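PDB 6X1L: WbbZ protein from Klebsiella pneumoniae subsp. pneumoniae NTUH-K2044, which is of unproven function but, as a member of the polysaccharide pyruvyl transferase family, probably acts in the biosynthesis or modification of a cell-surface polysaccharide. Local coordinates for residues V25-P30 with N196-D201; I38-Y43 with F204-S209; Q169-R174 with V222-R227; H189-T194 with R211-F216. All coordinates share one frame; numbering follows the deposited sequence.

Contact 1. Residues V25-P30 with N196-D201; sequences VYKANP and NGDYWD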
loop_
_atom_site.group_PDB
_atom_site.type_symbol
_atom_site.label_atom_id
_atom_site.label_comp_id
_atom_site.label_asym_id
_atom_site.label_seq_id
_atom_site.Cartn_x
_atom_site.Cartn_y
_atom_site.Cartn_z
ATOM N N VAL A 25 -16.470 -1.105 -21.437
ATOM C CA VAL A 25 -16.415 -2.094 -20.367
ATOM C C VAL A 25 -14.941 -2.287 -20.043
ATOM O O VAL A 25 -14.178 -2.784 -20.881
ATOM C CB VAL A 25 -17.073 -3.419 -20.770
ATOM C CG1 VAL A 25 -17.023 -4.405 -19.611
ATOM C CG2 VAL A 25 -18.506 -3.188 -21.233
ATOM N N TYR A 26 -14.529 -1.889 -18.842
ATOM C CA TYR A 26 -13.115 -1.771 -18.509
ATOM C C TYR A 26 -12.685 -2.882 -17.563
ATOM O O TYR A 26 -13.332 -3.121 -16.537
ATOM C CB TYR A 26 -12.813 -0.403 -17.890
ATOM C CG TYR A 26 -11.395 -0.260 -17.378
ATOM C CD1 TYR A 26 -10.323 -0.204 -18.255
ATOM C CD2 TYR A 26 -11.130 -0.174 -16.012
ATOM C CE1 TYR A 26 -9.026 -0.072 -17.796
ATOM C CE2 TYR A 26 -9.836 -0.040 -15.541
ATOM C CZ TYR A 26 -8.788 0.012 -16.438
ATOM O OH TYR A 26 -7.499 0.144 -15.983
ATOM N N LYS A 27 -11.587 -3.553 -17.911
ATOM C CA LYS A 27 -10.937 -4.535 -17.049
ATOM C C LYS A 27 -9.517 -4.058 -16.780
ATOM O O LYS A 27 -8.688 -4.021 -17.697
ATOM C CB LYS A 27 -10.924 -5.924 -17.683
ATOM C CG LYS A 27 -10.287 -6.978 -16.782
ATOM C CD LYS A 27 -11.081 -7.136 -15.490
ATOM C CE LYS A 27 -10.336 -7.973 -14.450
ATOM N NZ LYS A 27 -9.166 -7.252 -13.869
ATOM N N ALA A 28 -9.241 -3.694 -15.531
ATOM C CA ALA A 28 -7.893 -3.307 -15.145
ATOM C C ALA A 28 -6.960 -4.509 -15.208
ATOM O O ALA A 28 -7.338 -5.628 -14.854
ATOM C CB ALA A 28 -7.889 -2.715 -13.733
ATOM N N ASN A 29 -5.743 -4.270 -15.661
ATOM C CA ASN A 29 -4.735 -5.321 -15.686
ATOM C C ASN A 29 -4.373 -5.724 -14.259
ATOM O O ASN A 29 -4.058 -4.853 -13.442
ATOM C CB ASN A 29 -3.492 -4.831 -16.425
ATOM C CG ASN A 29 -2.468 -5.926 -16.645
ATOM O OD1 ASN A 29 -2.807 -7.029 -17.067
ATOM N ND2 ASN A 29 -1.204 -5.624 -16.354
ATOM N N PRO A 30 -4.430 -7.006 -13.916
ATOM C CA PRO A 30 -3.929 -7.447 -12.609
ATOM C C PRO A 30 -2.410 -7.511 -12.589
ATOM O O PRO A 30 -1.746 -7.600 -13.625
ATOM C CB PRO A 30 -4.534 -8.847 -12.443
ATOM C CG PRO A 30 -5.592 -8.957 -13.505
ATOM C CD PRO A 30 -5.134 -8.084 -14.625
ATOM N N ASN A 196 -0.205 -7.014 -4.706
ATOM C CA ASN A 196 0.079 -7.852 -5.870
ATOM C C ASN A 196 -1.087 -8.803 -6.099
ATOM O O ASN A 196 -1.230 -9.794 -5.378
ATOM C CB ASN A 196 1.381 -8.622 -5.676
ATOM C CG ASN A 196 1.762 -9.435 -6.893
ATOM O OD1 ASN A 196 1.447 -9.065 -8.025
ATOM N ND2 ASN A 196 2.437 -10.554 -6.667
ATOM N N GLY A 197 -1.901 -8.516 -7.108
ATOM C CA GLY A 197 -3.048 -9.354 -7.407
ATOM C C GLY A 197 -4.048 -8.601 -8.270
ATOM O O GLY A 197 -3.728 -7.572 -8.862
ATOM N N ASP A 198 -5.265 -9.143 -8.318
ATOM C CA ASP A 198 -6.346 -8.565 -9.117
ATOM C C ASP A 198 -7.128 -7.542 -8.291
ATOM O O ASP A 198 -8.313 -7.697 -8.000
ATOM C CB ASP A 198 -7.257 -9.665 -9.648
ATOM C CG ASP A 198 -8.170 -9.185 -10.766
ATOM O OD1 ASP A 198 -7.906 -8.106 -11.334
ATOM O OD2 ASP A 198 -9.155 -9.889 -11.074
ATOM N N TYR A 199 -6.429 -6.472 -7.916
ATOM C CA TYR A 199 -6.997 -5.447 -7.052
ATOM C C TYR A 199 -7.410 -4.182 -7.786
ATOM O O TYR A 199 -8.203 -3.404 -7.249
ATOM C CB TYR A 199 -5.991 -5.053 -5.961
ATOM C CG TYR A 199 -5.570 -6.191 -5.062
ATOM C CD1 TYR A 199 -6.452 -6.727 -4.139
ATOM C CD2 TYR A 199 -4.287 -6.717 -5.130
ATOM C CE1 TYR A 199 -6.072 -7.770 -3.307
ATOM C CE2 TYR A 199 -3.897 -7.760 -4.303
ATOM C CZ TYR A 199 -4.794 -8.279 -3.395
ATOM O OH TYR A 199 -4.413 -9.315 -2.573
ATOM N N TRP A 200 -6.910 -3.965 -8.997
ATOM C CA TRP A 200 -6.829 -2.614 -9.531
ATOM C C TRP A 200 -8.111 -2.133 -10.200
ATOM O O TRP A 200 -8.127 -1.012 -10.720
ATOM C CB TRP A 200 -5.631 -2.535 -10.474
ATOM C CG TRP A 200 -4.413 -3.095 -9.797
ATOM C CD1 TRP A 200 -3.640 -4.136 -10.219
ATOM C CD2 TRP A 200 -3.862 -2.670 -8.540
ATOM N NE1 TRP A 200 -2.625 -4.368 -9.319
ATOM C CE2 TRP A 200 -2.740 -3.482 -8.279
ATOM C CE3 TRP A 200 -4.201 -1.672 -7.617
ATOM C CZ2 TRP A 200 -1.957 -3.329 -7.133
ATOM C CZ3 TRP A 200 -3.423 -1.521 -6.479
ATOM C CH2 TRP A 200 -2.314 -2.343 -6.249
ATOM N N ASP A 201 -9.191 -2.914 -10.154
ATOM C CA ASP A 201 -10.499 -2.405 -10.546
ATOM C C ASP A 201 -11.112 -1.481 -9.498
ATOM O O ASP A 201 -12.165 -0.886 -9.754
ATOM C CB ASP A 201 -11.443 -3.573 -10.833
ATOM C CG ASP A 201 -10.985 -4.407 -12.019
ATOM O OD1 ASP A 201 -10.854 -3.845 -13.130
ATOM O OD2 ASP A 201 -10.743 -5.618 -11.839
HETATM O O HOH W 1 -12.939 -2.334 -13.755
#

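Contact 2. Residues I38-Y43 with F204-S209; sequences IASATY and FLARNS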
loop_
_atom_site.group_PDB
_atom_site.type_symbol
_atom_site.label_atom_id
_atom_site.label_comp_id
_atom_site.label_asym_id
_atom_site.label_seq_id
_atom_site.Cartn_x
_atom_site.Cartn_y
_atom_site.Cartn_z
ATOM N N ILE A 38 -0.562 1.968 -13.401
ATOM C CA ILE A 38 -1.212 2.054 -14.711
ATOM C C ILE A 38 -2.702 2.307 -14.540
ATOM O O ILE A 38 -3.293 3.131 -15.248
ATOM C CB ILE A 38 -0.953 0.776 -15.531
ATOM C CG1 ILE A 38 0.547 0.554 -15.710
ATOM C CG2 ILE A 38 -1.639 0.867 -16.902
ATOM C CD1 ILE A 38 0.887 -0.654 -16.547
ATOM N N ALA A 39 -3.324 1.631 -13.570
ATOM C CA ALA A 39 -4.756 1.801 -13.363
ATOM C C ALA A 39 -5.073 3.196 -12.844
ATOM O O ALA A 39 -6.006 3.847 -13.331
ATOM C CB ALA A 39 -5.282 0.727 -12.416
ATOM N N SER A 40 -4.310 3.670 -11.851
ATOM C CA SER A 40 -4.493 5.030 -11.352
ATOM C C SER A 40 -4.470 6.035 -12.498
ATOM O O SER A 40 -5.372 6.870 -12.629
ATOM C CB SER A 40 -3.403 5.372 -10.331
ATOM O OG SER A 40 -3.339 4.400 -9.301
ATOM N N ALA A 41 -3.436 5.963 -13.336
ATOM C CA ALA A 41 -3.320 6.874 -14.473
ATOM C C ALA A 41 -4.452 6.686 -15.475
ATOM O O ALA A 41 -4.888 7.654 -16.108
ATOM C CB ALA A 41 -1.972 6.678 -15.161
ATOM N N THR A 42 -4.938 5.455 -15.638
ATOM C CA THR A 42 -6.074 5.235 -16.527
ATOM C C THR A 42 -7.338 5.871 -15.963
ATOM O O THR A 42 -8.138 6.442 -16.712
ATOM C CB THR A 42 -6.276 3.739 -16.760
ATOM O OG1 THR A 42 -5.061 3.169 -17.261
ATOM C CG2 THR A 42 -7.382 3.502 -17.778
ATOM N N TYR A 43 -7.530 5.801 -14.642
ATOM C CA TYR A 43 -8.682 6.469 -14.047
ATOM C C TYR A 43 -8.560 7.981 -14.177
ATOM O O TYR A 43 -9.555 8.668 -14.433
ATOM C CB TYR A 43 -8.840 6.043 -12.584
ATOM C CG TYR A 43 -9.152 4.569 -12.441
ATOM C CD1 TYR A 43 -10.167 3.984 -13.188
ATOM C CD2 TYR A 43 -8.413 3.756 -11.592
ATOM C CE1 TYR A 43 -10.453 2.636 -13.080
ATOM C CE2 TYR A 43 -8.688 2.403 -11.474
ATOM C CZ TYR A 43 -9.710 1.849 -12.222
ATOM O OH TYR A 43 -9.989 0.506 -12.110
ATOM N N PHE A 204 -9.876 3.612 -5.784
ATOM C CA PHE A 204 -9.299 4.138 -4.551
ATOM C C PHE A 204 -8.073 3.335 -4.139
ATOM O O PHE A 204 -7.019 3.903 -3.826
ATOM C CB PHE A 204 -10.351 4.145 -3.443
ATOM C CG PHE A 204 -11.424 5.173 -3.645
ATOM C CD1 PHE A 204 -11.287 6.449 -3.118
ATOM C CD2 PHE A 204 -12.566 4.868 -4.369
ATOM C CE1 PHE A 204 -12.273 7.400 -3.303
ATOM C CE2 PHE A 204 -13.557 5.814 -4.562
ATOM C CZ PHE A 204 -13.410 7.082 -4.028
ATOM N N LEU A 205 -8.188 2.006 -4.163
ATOM C CA LEU A 205 -7.052 1.152 -3.838
ATOM C C LEU A 205 -5.896 1.378 -4.803
ATOM O O LEU A 205 -4.731 1.405 -4.384
ATOM C CB LEU A 205 -7.494 -0.312 -3.834
ATOM C CG LEU A 205 -6.458 -1.387 -3.508
ATOM C CD1 LEU A 205 -5.638 -1.000 -2.283
ATOM C CD2 LEU A 205 -7.163 -2.712 -3.280
ATOM N N ALA A 206 -6.190 1.560 -6.098
ATOM C CA ALA A 206 -5.115 1.825 -7.051
ATOM C C ALA A 206 -4.429 3.150 -6.747
ATOM O O ALA A 206 -3.196 3.238 -6.754
ATOM C CB ALA A 206 -5.651 1.816 -8.496
ATOM N N ARG A 207 -5.209 4.201 -6.496
ATOM C CA ARG A 207 -4.597 5.511 -6.282
ATOM C C ARG A 207 -3.840 5.566 -4.956
ATOM O O ARG A 207 -2.767 6.177 -4.872
ATOM C CB ARG A 207 -5.661 6.607 -6.347
ATOM C CG ARG A 207 -6.115 6.908 -7.785
ATOM C CD ARG A 207 -6.686 8.312 -7.889
ATOM N NE ARG A 207 -7.137 8.646 -9.240
ATOM C CZ ARG A 207 -8.395 8.528 -9.651
ATOM N NH1 ARG A 207 -9.322 8.078 -8.817
ATOM N NH2 ARG A 207 -8.731 8.865 -10.891
ATOM N N ASN A 208 -4.366 4.922 -3.913
ATOM C CA ASN A 208 -3.685 4.983 -2.621
ATOM C C ASN A 208 -2.443 4.098 -2.599
ATOM O O ASN A 208 -1.430 4.472 -1.996
ATOM C CB ASN A 208 -4.659 4.622 -1.504
ATOM C CG ASN A 208 -5.637 5.740 -1.222
ATOM O OD1 ASN A 208 -5.274 6.915 -1.250
ATOM N ND2 ASN A 208 -6.883 5.384 -0.961
ATOM N N SER A 209 -2.483 2.942 -3.267
ATOM C CA SER A 209 -1.256 2.171 -3.449
ATOM C C SER A 209 -0.210 2.979 -4.205
ATOM O O SER A 209 0.985 2.911 -3.893
ATOM C CB SER A 209 -1.548 0.865 -4.184
ATOM O OG SER A 209 -0.337 0.217 -4.543
#

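Contact 3. Residues Q169-R174 with V222-R227; sequences QANCFR and VVNTDR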
loop_
_atom_site.group_PDB
_atom_site.type_symbol
_atom_site.label_atom_id
_atom_site.label_comp_id
_atom_site.label_asym_id
_atom_site.label_seq_id
_atom_site.Cartn_x
_atom_site.Cartn_y
_atom_site.Cartn_z
ATOM N N GLN A 169 20.287 7.138 -1.521
ATOM C CA GLN A 169 19.984 6.151 -2.550
ATOM C C GLN A 169 18.898 5.190 -2.093
ATOM O O GLN A 169 18.922 4.701 -0.959
ATOM C CB GLN A 169 21.229 5.346 -2.926
ATOM C CG GLN A 169 22.022 5.914 -4.078
ATOM C CD GLN A 169 23.076 4.947 -4.569
ATOM O OE1 GLN A 169 23.376 3.954 -3.906
ATOM N NE2 GLN A 169 23.641 5.227 -5.737
ATOM N N ALA A 170 17.964 4.902 -2.998
ATOM C CA ALA A 170 16.949 3.876 -2.807
ATOM C C ALA A 170 17.195 2.749 -3.798
ATOM O O ALA A 170 17.354 2.998 -4.998
ATOM C CB ALA A 170 15.540 4.443 -3.006
ATOM N N ASN A 171 17.230 1.516 -3.298
ATOM C CA ASN A 171 17.362 0.324 -4.129
ATOM C C ASN A 171 16.006 -0.365 -4.201
ATOM O O ASN A 171 15.461 -0.770 -3.168
ATOM C CB ASN A 171 18.419 -0.626 -3.566
ATOM C CG ASN A 171 19.817 -0.042 -3.615
ATOM O OD1 ASN A 171 20.132 0.774 -4.479
ATOM N ND2 ASN A 171 20.666 -0.463 -2.685
ATOM N N CYS A 172 15.462 -0.498 -5.416
ATOM C CA CYS A 172 14.140 -1.099 -5.635
ATOM C C CYS A 172 14.265 -2.163 -6.727
ATOM O O CYS A 172 13.870 -1.945 -7.875
ATOM C CB CYS A 172 13.109 -0.025 -5.996
ATOM S SG CYS A 172 13.001 1.339 -4.788
ATOM N N PHE A 173 14.805 -3.322 -6.361
ATOM C CA PHE A 173 15.095 -4.381 -7.315
ATOM C C PHE A 173 14.209 -5.598 -7.082
ATOM O O PHE A 173 13.795 -5.894 -5.958
ATOM C CB PHE A 173 16.567 -4.796 -7.245
ATOM C CG PHE A 173 17.507 -3.766 -7.791
ATOM C CD1 PHE A 173 17.845 -3.763 -9.134
ATOM C CD2 PHE A 173 18.050 -2.797 -6.962
ATOM C CE1 PHE A 173 18.709 -2.815 -9.642
ATOM C CE2 PHE A 173 18.917 -1.845 -7.462
ATOM C CZ PHE A 173 19.247 -1.853 -8.806
ATOM N N ARG A 174 13.948 -6.305 -8.179
ATOM C CA ARG A 174 13.122 -7.505 -8.158
ATOM C C ARG A 174 13.719 -8.555 -7.228
ATOM O O ARG A 174 14.894 -8.911 -7.349
ATOM C CB ARG A 174 12.996 -8.049 -9.583
ATOM C CG ARG A 174 11.963 -9.131 -9.768
ATOM C CD ARG A 174 11.717 -9.368 -11.248
ATOM N NE ARG A 174 10.896 -10.551 -11.476
ATOM C CZ ARG A 174 11.390 -11.765 -11.684
ATOM N NH1 ARG A 174 12.704 -11.955 -11.698
ATOM N NH2 ARG A 174 10.573 -12.790 -11.881
ATOM N N VAL A 222 18.334 9.659 -5.203
ATOM C CA VAL A 222 18.713 8.734 -6.264
ATOM C C VAL A 222 17.916 7.446 -6.100
ATOM O O VAL A 222 17.736 6.952 -4.983
ATOM C CB VAL A 222 20.231 8.447 -6.245
ATOM C CG1 VAL A 222 20.600 7.413 -7.300
ATOM C CG2 VAL A 222 21.015 9.732 -6.463
ATOM N N VAL A 223 17.432 6.909 -7.218
ATOM C CA VAL A 223 16.659 5.673 -7.241
ATOM C C VAL A 223 17.325 4.705 -8.211
ATOM O O VAL A 223 17.561 5.050 -9.375
ATOM C CB VAL A 223 15.195 5.929 -7.644
ATOM C CG1 VAL A 223 14.410 4.629 -7.650
ATOM C CG2 VAL A 223 14.553 6.945 -6.709
ATOM N N ASN A 224 17.633 3.503 -7.727
ATOM C CA ASN A 224 18.198 2.429 -8.538
ATOM C C ASN A 224 17.151 1.327 -8.652
ATOM O O ASN A 224 16.682 0.815 -7.632
ATOM C CB ASN A 224 19.479 1.878 -7.907
ATOM C CG ASN A 224 20.515 2.953 -7.636
ATOM O OD1 ASN A 224 20.891 3.707 -8.530
ATOM N ND2 ASN A 224 20.986 3.022 -6.392
ATOM N N THR A 225 16.795 0.944 -9.879
ATOM C CA THR A 225 15.719 -0.028 -10.012
ATOM C C THR A 225 15.798 -0.766 -11.342
ATOM O O THR A 225 16.363 -0.266 -12.319
ATOM C CB THR A 225 14.346 0.646 -9.872
ATOM O OG1 THR A 225 13.316 -0.348 -9.900
ATOM C CG2 THR A 225 14.111 1.647 -10.997
ATOM N N ASP A 226 15.237 -1.980 -11.345
ATOM C CA ASP A 226 14.901 -2.729 -12.551
ATOM C C ASP A 226 13.392 -2.909 -12.685
ATOM O O ASP A 226 12.932 -3.812 -13.394
ATOM C CB ASP A 226 15.607 -4.089 -12.560
ATOM C CG ASP A 226 15.145 -5.012 -11.427
ATOM O OD1 ASP A 226 14.273 -4.618 -10.630
ATOM O OD2 ASP A 226 15.659 -6.147 -11.333
ATOM N N ARG A 227 12.621 -2.081 -11.982
ATOM C CA ARG A 227 11.166 -2.128 -11.983
ATOM C C ARG A 227 10.651 -0.954 -12.801
ATOM O O ARG A 227 10.871 0.203 -12.429
ATOM C CB ARG A 227 10.621 -2.063 -10.555
ATOM C CG ARG A 227 10.885 -3.294 -9.713
ATOM C CD ARG A 227 10.038 -4.465 -10.181
ATOM N NE ARG A 227 9.881 -5.473 -9.137
ATOM C CZ ARG A 227 9.233 -6.622 -9.307
ATOM N NH1 ARG A 227 8.688 -6.909 -10.485
ATOM N NH2 ARG A 227 9.134 -7.486 -8.304
#

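Contact 4. Residues H189-T194 with R211-F216; sequences HDISLT and RCMINF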
loop_
_atom_site.group_PDB
_atom_site.type_symbol
_atom_site.label_atom_id
_atom_site.label_comp_id
_atom_site.label_asym_id
_atom_site.label_seq_id
_atom_site.Cartn_x
_atom_site.Cartn_y
_atom_site.Cartn_z
ATOM N N HIS A 189 14.294 -2.418 -1.322
ATOM C CA HIS A 189 12.867 -2.258 -1.053
ATOM C C HIS A 189 12.124 -2.499 -2.365
ATOM O O HIS A 189 12.017 -1.593 -3.196
ATOM C CB HIS A 189 12.560 -0.869 -0.499
ATOM C CG HIS A 189 13.275 -0.553 0.779
ATOM N ND1 HIS A 189 14.614 -0.231 0.825
ATOM C CD2 HIS A 189 12.832 -0.498 2.058
ATOM C CE1 HIS A 189 14.967 0.003 2.077
ATOM N NE2 HIS A 189 13.904 -0.153 2.845
ATOM N N ASP A 190 11.613 -3.716 -2.559
ATOM C CA ASP A 190 10.853 -4.046 -3.767
ATOM C C ASP A 190 9.412 -3.569 -3.584
ATOM O O ASP A 190 8.482 -4.343 -3.350
ATOM C CB ASP A 190 10.915 -5.537 -4.056
ATOM C CG ASP A 190 10.482 -5.874 -5.478
ATOM O OD1 ASP A 190 10.266 -4.935 -6.273
ATOM O OD2 ASP A 190 10.360 -7.073 -5.800
ATOM N N ILE A 191 9.241 -2.248 -3.688
ATOM C CA ILE A 191 7.946 -1.632 -3.416
ATOM C C ILE A 191 6.891 -2.010 -4.441
ATOM O O ILE A 191 5.697 -1.789 -4.199
ATOM C CB ILE A 191 8.095 -0.100 -3.341
ATOM C CG1 ILE A 191 8.673 0.443 -4.651
ATOM C CG2 ILE A 191 8.986 0.283 -2.150
ATOM C CD1 ILE A 191 8.688 1.956 -4.739
ATOM N N SER A 192 7.297 -2.573 -5.582
ATOM C CA SER A 192 6.322 -3.091 -6.536
ATOM C C SER A 192 5.571 -4.291 -5.974
ATOM O O SER A 192 4.386 -4.470 -6.270
ATOM C CB SER A 192 7.015 -3.473 -7.846
ATOM O OG SER A 192 7.674 -2.357 -8.414
ATOM N N LEU A 193 6.231 -5.114 -5.158
ATOM C CA LEU A 193 5.630 -6.333 -4.638
ATOM C C LEU A 193 4.836 -6.108 -3.353
ATOM O O LEU A 193 4.643 -7.055 -2.584
ATOM C CB LEU A 193 6.704 -7.398 -4.403
ATOM C CG LEU A 193 7.209 -8.153 -5.631
ATOM C CD1 LEU A 193 8.068 -9.334 -5.206
ATOM C CD2 LEU A 193 6.047 -8.612 -6.505
ATOM N N THR A 194 4.359 -4.889 -3.111
ATOM C CA THR A 194 3.563 -4.617 -1.920
ATOM C C THR A 194 2.149 -5.160 -2.093
ATOM O O THR A 194 1.790 -6.176 -1.490
ATOM C CB THR A 194 3.548 -3.118 -1.624
ATOM O OG1 THR A 194 3.118 -2.397 -2.787
ATOM C CG2 THR A 194 4.950 -2.653 -1.231
ATOM N N ARG A 211 0.008 6.269 -4.221
ATOM C CA ARG A 211 0.500 7.253 -3.261
ATOM C C ARG A 211 1.599 6.664 -2.388
ATOM O O ARG A 211 2.627 7.312 -2.153
ATOM C CB ARG A 211 -0.652 7.776 -2.404
ATOM C CG ARG A 211 -1.571 8.725 -3.153
ATOM C CD ARG A 211 -2.618 9.376 -2.253
ATOM N NE ARG A 211 -3.445 10.304 -3.022
ATOM C CZ ARG A 211 -4.640 10.008 -3.527
ATOM N NH1 ARG A 211 -5.173 8.808 -3.326
ATOM N NH2 ARG A 211 -5.309 10.913 -4.227
ATOM N N CYS A 212 1.408 5.427 -1.915
ATOM C CA CYS A 212 2.425 4.766 -1.098
ATOM C C CYS A 212 3.768 4.722 -1.814
ATOM O O CYS A 212 4.795 5.130 -1.260
ATOM C CB CYS A 212 1.972 3.353 -0.739
ATOM S SG CYS A 212 0.664 3.277 0.501
HETATM N N MSE A 213 3.784 4.225 -3.048
HETATM C CA MSE A 213 5.032 4.119 -3.793
HETATM C C MSE A 213 5.665 5.491 -3.979
HETATM O O MSE A 213 6.874 5.658 -3.817
HETATM C CB MSE A 213 4.797 3.467 -5.161
HETATM C CG MSE A 213 4.250 2.042 -5.102
HETATM SE SE MSE A 213 3.987 1.386 -6.947
HETATM C CE MSE A 213 5.839 0.983 -7.373
ATOM N N ILE A 214 4.828 6.472 -4.323
ATOM C CA ILE A 214 5.314 7.836 -4.511
ATOM C C ILE A 214 5.828 8.414 -3.195
ATOM O O ILE A 214 6.898 9.036 -3.157
ATOM C CB ILE A 214 4.209 8.712 -5.128
ATOM C CG1 ILE A 214 3.994 8.334 -6.597
ATOM C CG2 ILE A 214 4.548 10.194 -4.984
ATOM C CD1 ILE A 214 2.931 9.151 -7.287
ATOM N N ASN A 215 5.079 8.225 -2.097
ATOM C CA ASN A 215 5.548 8.690 -0.791
ATOM C C ASN A 215 6.932 8.145 -0.481
ATOM O O ASN A 215 7.797 8.871 0.023
ATOM C CB ASN A 215 4.582 8.272 0.317
ATOM C CG ASN A 215 3.254 8.987 0.246
ATOM O OD1 ASN A 215 3.131 10.055 -0.352
ATOM N ND2 ASN A 215 2.247 8.398 0.870
ATOM N N PHE A 216 7.153 6.859 -0.761
ATOM C CA PHE A 216 8.451 6.251 -0.499
ATOM C C PHE A 216 9.544 6.941 -1.302
ATOM O O PHE A 216 10.593 7.309 -0.761
ATOM C CB PHE A 216 8.398 4.758 -0.827
ATOM C CG PHE A 216 9.724 4.066 -0.707
ATOM C CD1 PHE A 216 10.176 3.620 0.528
ATOM C CD2 PHE A 216 10.523 3.865 -1.825
ATOM C CE1 PHE A 216 11.396 2.983 0.649
ATOM C CE2 PHE A 216 11.750 3.230 -1.709
ATOM C CZ PHE A 216 12.184 2.788 -0.469
#

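Contact 1. Residues V25-P30 with N196-D201
Lys27 makes two salt bridges, a Lys27-Asp198-Asp201 network in which one ammonium group ties the end of a strand to the loop 196-201. Its NZ lies 3.0 Å from Asp198 OD1 and equally 3.0 Å from Asp201 OD2, and each oxygen receives it on its syn lone pair. The chain turns about its CB-CG bond (chi2 62°) and again about CD-CE (chi4 71°), which curls NZ back to donate to the carbonyl of its own neighbour, Ala28 O, at 2.6 Å. Three oxygens thus grip one buried charge, an environment that would favour keeping the lysine protonated.

The backbone adds a bond to the other oxygen of Asp201: Ala28 N donates to Asp201 OD1 over 2.9 Å, somewhat out of the carboxylate plane. A water gives one proton to OD1 and another to Tyr26 O, bridging the two segments.

The apolar pair is Ala28 CB with Trp200 CB, at 4.0 Å. Pro30 packs alongside Asp198, and Asn29 O sits at the edge of the indole, 3.3 Å from Trp200 CD1, while the indole NE1 donates to Gly31 O beyond the segments.

Strand 23-27 belongs to the six-stranded parallel sheet, hydrogen-bonded to strands 53-55 and 67-71; Trp200 packs on both helix 33-48 and helix 203-218, and Lys27 and Pro30 touch helix 84-92.

Contact 2. Residues I38-Y43 with F204-S209
Ala39 begins the contact, its CB resting 4.1 Å from Ala206 CB; two such small side chains let the helix axes approach to 8.2 Å while the helices cross steeply, at -116°. Ser40 follows at the point where the backbones come nearest, its CA 5.1 Å from that of Arg207. Its hydroxyl is turned beside its own backbone N (chi1 -53°), which keeps it near Gly36 O one turn earlier, its hydrogen-bond partner, and within 2.8 Å of Ala206 O without a hydrogen bond to it. Thr210 OG1 is bonded to both Ser40 OG and Ala206 O, so this buried polar spot is shared between the helices. Tyr43 closes the segment in two ways. Its ring presents an edge to the methyl of Ala206, with CE2 4.3 Å from CB, while its own CB lies over a face of the Arg207 guanidinium, 3.3 Å from NH2. The CG of the arginine passes Ser40 CB and its chain then runs extended to NE; NH2 forms salt bridges with Asp44 and Glu47 on the next part of the tyrosine's helix.

Helix 33-48 follows strand 23-27 of the six-stranded sheet, and helix 203-218 leads into strand 220-225 of the four-stranded one; beyond their crossing, Leu205 and Ser209 pack on Cys212 of the second subunit.

Contact 3. Residues Q169-R174 with V222-R227
Ala170 is bonded through both its N and its O to the neighbouring strand: N donates to Val222 O at 2.9 Å, and O accepts from Asn224 N at 2.8 Å, with Cys172 N returning to Asn224 O. On the face bearing Asn171 and Asn224, the two amides run side by side, and Asn224 ND2 gives a nearly straight bond (168°) to Asn171 OD1, 3.1 Å away. These are neighbours in a four-stranded parallel sheet, with strand 167-172 at its edge and helix 203-218 making the crossover from it to strand 220-225. At the end of strand 220-225, Thr225 OG1, anti to its N (chi1 -175°), donates to Cys172 O (2.6 Å) and accepts from Arg227 N in an ST turn. Thr225 CA makes a CH-pi contact over a face of Phe173. Past the strands, Asp226 OD1 takes Arg174 N at 3.0 Å, though buried Asp226 N has no partner. Arg174 CG sits over one face of the Arg227 guanidinium, toward its rim. Farther out, Asn242 bonds Asn224 OD1, Tyr244 meets Phe173 edge-to-face, and Asp190 salt-bridges Arg227.

Contact 4. Residues H189-T194 with R211-F216
Ile191 lays its CG2 methyl over one face of the Phe216 ring, a CH-pi contact with 4.0 Å from carbon to centroid and only 15° off the ring normal. Its other branch, CG1, lies between the backbone N and the carbonyl carbon (chi1 58°), and from there Ile191 CG1 and CD1 each come to 4.0 Å from CE of selenomethionine Met213. One isoleucine is thereby fitted against two side chains a helical turn apart. The same selenomethionine CE also lies 4.0 Å from Ser192 OG. The far end of the Phe216 ring meets His189: CZ is 3.7 Å from His189 CB, and CE1 stands over a face of the imidazole. The ring planes are inclined at 43°, neither stacked nor perpendicular.

Val230 of helix 228-236 touches both Ile191 and Met213, and Trp195 of the second subunit packs on Ile191. His189 ND1 makes only a weak bond to Asn187 O, and Asp190 OD2 accepts from Thr175 N, both outside the pair. No hydrogen bond joins the two segments, so the irregular segment 189-194 is held to helix 203-218 by shape and by dispersion between methyl groups and rings.

Contacts 2 and 4 are buried and both use helix 203-218, which also touches the second subunit; neither has a hydrogen bond across its segments. Contacts 1 and 3 are only partly buried, and there polar bonds dominate: a salt-bridge network in contact 1, a backbone ladder in contact 3. Contact 1 ties a loop to the end of a strand of the six-stranded sheet, whereas contact 3 lies within the four-stranded one, their centres about 25 Å apart. Contacts 1 and 2 meet where Tyr43 OH is probably hydrogen-bonded to Trp200 O. Contact 4, nested in the loop closed by contact 3, is joined to it through a probable bond from His189 N to Asn171 O.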